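Local coordinates for protein adhesin (Streptococcus sanguinis SK1 = NCTC 7863, PDB 6VT2) that binds sialylated glycans such as sialyl T antigen through tandem Siglec-like modules and so probably mediates attachment of the bacterium to host glycoproteins, at residues Ala303-Ala306 with Ser307-Ser311; Thr262-Ile265 with Asn266-Asn269. All coordinates share one frame; numbering follows the deposited sequence. Where two conformers were deposited one is given.

Contact 1 (Ala303-Ala306 with Ser307-Ser311); sequences ATDA and SGLTS. With CA (calcium ion), chain J.
Asp305 and Leu309 lie side by side on one face of a tight turn, their side chains pointing the same way, so that Leu309 CB lies 3.5 Å from Asp305 OD2. The two carboxylate oxygens divide the work. Asp305 OD2 binds the calcium ion at 2.4 Å; Asp305 OD1 turns back into the loop, where Leu309 N donates to it over 3.0 Å from above the carboxylate plane and Ser307 N adds a weak bond. With CG between the backbone N and the carbonyl carbon (chi1 66°), the carboxylate stands over the type I turn Asp305-Gly308, and these N-H groups would fix its rotation as a metal ligand. Asp201, Val203, Asp230 and Asn231 also bind this calcium. Gly308 N donates to Asp305 O and Asp305 N to Leu309 O, a type I turn with a G1 beta bulge; at the Gly308 phi of 91° a side chain would press on the preceding carbonyl oxygen. The chain then runs back antiparallel, Ser311 N donating to Ala303 O at 2.9 Å. Thr304 and Thr310 are bridged, and their side chains cross at a slant with the hydroxyls meeting tip to tip, OG1 to OG1 2.6 Å. Beyond the bridge, the side-chain OG of Ser311 accepts from Ala303 N at 3.0 Å. The hairpin links strand 296-305 to strand 314-321, and Thr304 also bonds to Thr236 and Asn237 of strand 235-239.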
ATOM      1  N   ALA A 303      17.068  11.455 -11.031  1.00  9.74           N
ATOM      2  CA  ALA A 303      16.497  10.174 -10.634  1.00  9.31           C
ATOM      3  C   ALA A 303      16.055   9.482 -11.919  1.00 12.75           C
ATOM      4  O   ALA A 303      15.638  10.131 -12.875  1.00 12.18           O
ATOM      5  CB  ALA A 303      15.352  10.307  -9.649  1.00 13.20           C
ATOM      6  N   THR A 304      16.199   8.167 -11.931  1.00 11.14           N
ATOM      7  CA  THR A 304      15.876   7.357 -13.089  1.00 12.57           C
ATOM      8  C   THR A 304      14.833   6.321 -12.712  1.00 15.50           C
ATOM      9  O   THR A 304      14.883   5.749 -11.624  1.00 13.22           O
ATOM     10  CB  THR A 304      17.140   6.669 -13.580  1.00 15.74           C
ATOM     11  OG1 THR A 304      18.112   7.618 -13.953  1.00 16.53           O
ATOM     12  CG2 THR A 304      16.835   5.814 -14.851  1.00 18.46           C
ATOM     13  N   ASP A 305      13.850   6.103 -13.594  1.00 13.65           N
ATOM     14  CA  ASP A 305      12.830   5.091 -13.351  1.00 13.60           C
ATOM     15  C   ASP A 305      13.261   3.784 -14.016  1.00 16.94           C
ATOM     16  O   ASP A 305      14.320   3.697 -14.638  1.00 15.24           O
ATOM     17  CB  ASP A 305      11.449   5.603 -13.785  1.00 12.17           C
ATOM     18  CG  ASP A 305      11.314   5.830 -15.294  1.00 14.22           C
ATOM     19  OD1 ASP A 305      12.046   5.175 -16.065  1.00 15.99           O
ATOM     20  OD2 ASP A 305      10.516   6.701 -15.627  1.00 13.35           O
ATOM     21  N   ALA A 306      12.436   2.743 -13.858  1.00 19.12           N
ATOM     22  CA  ALA A 306      12.854   1.421 -14.312  1.00 18.51           C
ATOM     23  C   ALA A 306      12.836   1.314 -15.828  1.00 21.19           C
ATOM     24  O   ALA A 306      13.468   0.400 -16.375  1.00 24.94           O
ATOM     25  CB  ALA A 306      11.967   0.361 -13.716  1.00 16.51           C
ATOM     26  N   SER A 307      12.143   2.228 -16.512  0.50 18.18           N
ATOM     27  CA  SER A 307      12.149   2.258 -17.970  0.50 22.12           C
ATOM     28  C   SER A 307      13.375   2.951 -18.531  0.50 22.03           C
ATOM     29  O   SER A 307      13.531   2.999 -19.746  0.50 22.02           O
ATOM     30  CB  SER A 307      10.904   2.967 -18.498  0.50 19.02           C
ATOM     31  OG  SER A 307       9.753   2.261 -18.167  0.50 20.46           O
ATOM     32  N   GLY A 308      14.237   3.495 -17.680  1.00 20.40           N
ATOM     33  CA  GLY A 308      15.417   4.203 -18.119  1.00 21.41           C
ATOM     34  C   GLY A 308      15.269   5.696 -18.335  1.00 16.24           C
ATOM     35  O   GLY A 308      16.181   6.303 -18.920  1.00 22.63           O
ATOM     36  N   LEU A 309      14.128   6.289 -17.973  1.00 14.40           N
ATOM     37  CA  LEU A 309      13.971   7.732 -18.114  1.00 16.42           C
ATOM     38  C   LEU A 309      14.655   8.395 -16.918  1.00 15.68           C
ATOM     39  O   LEU A 309      14.344   8.068 -15.768  1.00 15.18           O
ATOM     40  CB  LEU A 309      12.524   8.180 -18.146  1.00 16.11           C
ATOM     41  CG  LEU A 309      11.674   7.770 -19.348  1.00 21.49           C
ATOM     42  CD1 LEU A 309      10.312   8.366 -19.177  1.00 17.98           C
ATOM     43  CD2 LEU A 309      12.319   8.128 -20.632  1.00 34.95           C
ATOM     44  N   THR A 310      15.561   9.316 -17.197  1.00 15.24           N
ATOM     45  CA  THR A 310      16.254  10.072 -16.156  1.00 14.85           C
ATOM     46  C   THR A 310      15.790  11.518 -16.192  1.00 16.31           C
ATOM     47  O   THR A 310      15.713  12.128 -17.272  1.00 16.50           O
ATOM     48  CB  THR A 310      17.751   9.988 -16.353  1.00 16.04           C
ATOM     49  OG1 THR A 310      18.159   8.606 -16.349  1.00 17.75           O
ATOM     50  CG2 THR A 310      18.490  10.733 -15.250  1.00 16.72           C
ATOM     51  N   SER A 311      15.441  12.046 -15.020  1.00 12.28           N
ATOM     52  CA  SER A 311      15.085  13.432 -14.874  1.00 12.69           C
ATOM     53  C   SER A 311      16.248  14.344 -15.251  1.00 17.70           C
ATOM     54  O   SER A 311      17.406  13.932 -15.302  1.00 13.18           O
ATOM     55  CB  SER A 311      14.702  13.719 -13.436  1.00 15.16           C
ATOM     56  OG  SER A 311      15.838  13.737 -12.593  1.00 15.93           O
TER
HETATM   57 CA    CA J 704       8.292   7.402 -15.244  1.00 12.17          CA

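Contact 2 (Thr262-Ile265 with Asn266-Asn269)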
ATOM      1  N   THR A 262      19.357   6.060   0.895  1.00 13.40           N
ATOM      2  CA  THR A 262      18.061   5.982   0.201  1.00 14.60           C
ATOM      3  C   THR A 262      17.669   4.570   0.336  1.00 15.62           C
ATOM      4  O   THR A 262      17.854   3.730  -0.464  1.00 14.32           O
ATOM      5  CB  THR A 262      18.166   6.241  -1.285  1.00 12.97           C
ATOM      6  OG1 THR A 262      18.848   7.472  -1.341  1.00 13.94           O
ATOM      7  CG2 THR A 262      16.820   6.268  -1.958  1.00 14.49           C
ATOM      8  N   PRO A 263      17.137   4.067   1.599  1.00 14.04           N
ATOM      9  CA  PRO A 263      17.058   2.629   1.930  1.00 16.58           C
ATOM     10  C   PRO A 263      16.071   1.849   1.073  1.00 20.87           C
ATOM     11  O   PRO A 263      16.217   0.622   0.961  1.00 18.22           O
ATOM     12  CB  PRO A 263      16.633   2.627   3.403  1.00 22.04           C
ATOM     13  CG  PRO A 263      16.013   3.991   3.612  1.00 19.55           C
ATOM     14  CD  PRO A 263      16.714   4.944   2.715  1.00 15.56           C
ATOM     15  N   ASN A 264      15.088   2.501   0.460  1.00 15.94           N
ATOM     16  CA  ASN A 264      14.098   1.768  -0.336  1.00 14.36           C
ATOM     17  C   ASN A 264      14.383   1.765  -1.843  1.00 18.97           C
ATOM     18  O   ASN A 264      13.509   1.392  -2.646  1.00 16.79           O
ATOM     19  CB  ASN A 264      12.715   2.345  -0.071  1.00 19.35           C
ATOM     20  CG  ASN A 264      12.232   2.069   1.335  1.00 25.63           C
ATOM     21  OD1 ASN A 264      12.928   1.430   2.115  1.00 30.22           O
ATOM     22  ND2 ASN A 264      11.055   2.565   1.664  1.00 32.94           N
ATOM     23  N   ILE A 265      15.593   2.121  -2.238  1.00 15.62           N
ATOM     24  CA  ILE A 265      15.915   2.301  -3.646  1.00 14.89           C
ATOM     25  C   ILE A 265      15.674   1.056  -4.482  1.00 17.12           C
ATOM     26  O   ILE A 265      15.285   1.168  -5.648  1.00 17.80           O
ATOM     27  CB  ILE A 265      17.368   2.802  -3.763  1.00 15.22           C
ATOM     28  CG1 ILE A 265      17.676   3.152  -5.195  1.00 18.23           C
ATOM     29  CG2 ILE A 265      18.366   1.777  -3.253  1.00 19.05           C
ATOM     30  CD1 ILE A 265      16.898   4.286  -5.746  1.00 16.86           C
ATOM     31  N   ASN A 266      15.839  -0.124  -3.906  1.00 16.12           N
ATOM     32  CA  ASN A 266      15.726  -1.387  -4.656  1.00 20.59           C
ATOM     33  C   ASN A 266      14.365  -2.036  -4.438  1.00 20.86           C
ATOM     34  O   ASN A 266      14.179  -3.095  -4.951  1.00 25.86           O
ATOM     35  CB  ASN A 266      16.851  -2.340  -4.258  1.00 20.55           C
ATOM     36  CG  ASN A 266      18.224  -1.793  -4.572  1.00 26.51           C
ATOM     37  OD1 ASN A 266      18.404  -1.040  -5.509  1.00 26.44           O
ATOM     38  ND2 ASN A 266      19.189  -2.070  -3.716  1.00 27.11           N
ATOM     39  N   ASN A 267      13.482  -1.414  -3.694  1.00 21.72           N
ATOM     40  CA  ASN A 267      12.168  -2.000  -3.409  1.00 20.47           C
ATOM     41  C   ASN A 267      11.211  -1.728  -4.553  1.00 23.59           C
ATOM     42  O   ASN A 267      11.343  -0.756  -5.225  1.00 18.11           O
ATOM     43  CB  ASN A 267      11.505  -1.415  -2.174  1.00 25.26           C
ATOM     44  CG  ASN A 267      12.254  -1.723  -0.907  1.00 35.77           C
ATOM     45  OD1 ASN A 267      13.091  -2.590  -0.877  1.00 33.49           O
ATOM     46  ND2 ASN A 267      11.957  -0.961   0.117  1.00 33.50           N
ATOM     47  N   PRO A 268      10.217  -2.579  -4.761  1.00 22.05           N
ATOM     48  CA  PRO A 268       9.221  -2.235  -5.714  1.00 22.20           C
ATOM     49  C   PRO A 268       8.257  -1.188  -5.143  1.00 18.08           C
ATOM     50  O   PRO A 268       8.135  -1.064  -3.978  1.00 23.00           O
ATOM     51  CB  PRO A 268       8.444  -3.536  -5.928  1.00 22.19           C
ATOM     52  CG  PRO A 268       8.750  -4.383  -4.724  1.00 25.05           C
ATOM     53  CD  PRO A 268      10.057  -3.897  -4.141  1.00 21.91           C
ATOM     54  N   ASN A 269       7.618  -0.438  -6.027  1.00 17.14           N
ATOM     55  CA  ASN A 269       6.567   0.517  -5.634  1.00 17.13           C
ATOM     56  C   ASN A 269       7.119   1.476  -4.581  1.00 16.38           C
ATOM     57  O   ASN A 269       6.388   1.839  -3.708  1.00 17.70           O
ATOM     58  CB  ASN A 269       5.308  -0.251  -5.205  1.00 19.54           C
ATOM     59  CG  ASN A 269       4.164   0.657  -4.880  1.00 35.45           C
ATOM     60  OD1 ASN A 269       3.355   0.426  -4.004  1.00 47.97           O
ATOM     61  ND2 ASN A 269       4.089   1.736  -5.581  1.00 42.94           N
TER
HETATM   62  O   HOH W   1      16.729  -0.967  -1.271  1.00 25.59           O
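Asn264 and Asn267 are joined by a type I turn in which Asn267 N donates to Asn264 O over 3.0 Å, with the N-H well aimed but the donor 59° above the carbonyl plane; a preceding type I turn, Thr262-Ile265, shares Asn264 and Ile265 with it. The two asparagine side chains cross on one side of the turn, their amide planes 39° apart. Both have CG beside the backbone N (chi1 -65° in Asn267), and Asn267 ND2 comes over the face of the Asn264 amide, 3.3 Å from both Asn264 OD1 and Asn264 CG. The adjacent residues Ile265 and Asn266 make a second pair: the CG2 branch of Ile265 lies against the side-chain amide of Asn266, with Ile265 CG2 3.6 Å from Asn266 OD1. The Ile265 side chain, with those of Thr262 and Asn264, also packs on Leu277 of strand 277-283. A water spans the two turns, donating to Pro263 O at 2.8 Å and accepting from Asn266 N at 2.9 Å. Outside the turn, Asn264 O also accepts from Asn270 ND2, and Lys234 NZ bonds to Asn267 O and weakly to Ile265 O. The chemistry is that of a polar surface loop: the backbone atoms of this pair of turns are met by Asn267 N, the bridging water, Asn270 ND2 and the Lys234 ammonium group, while its apolar contact is made with Leu277.

Contacts 1 and 2 belong to the same Siglec-like module, the second of the tandem, and follow each other along the chain, contact 2 first. Their centres lie 14 Å apart and their nearest atoms about 6 Å, so they do not touch. They serve different sheets: contact 1 is the turn that follows strand 296-305 of the mixed sheet, while contact 2 leans on strand 277-283 of the antiparallel one. Contact 1 supplies a calcium ligand directly; in contact 2 the Ile265 side chain is about 13 Å from a bound calcium. Neither includes a residue of the module's glycan pocket, which draws on Lys296, Tyr297, Thr298 and Lys300 of strand 296-305, the strand that ends in contact 1.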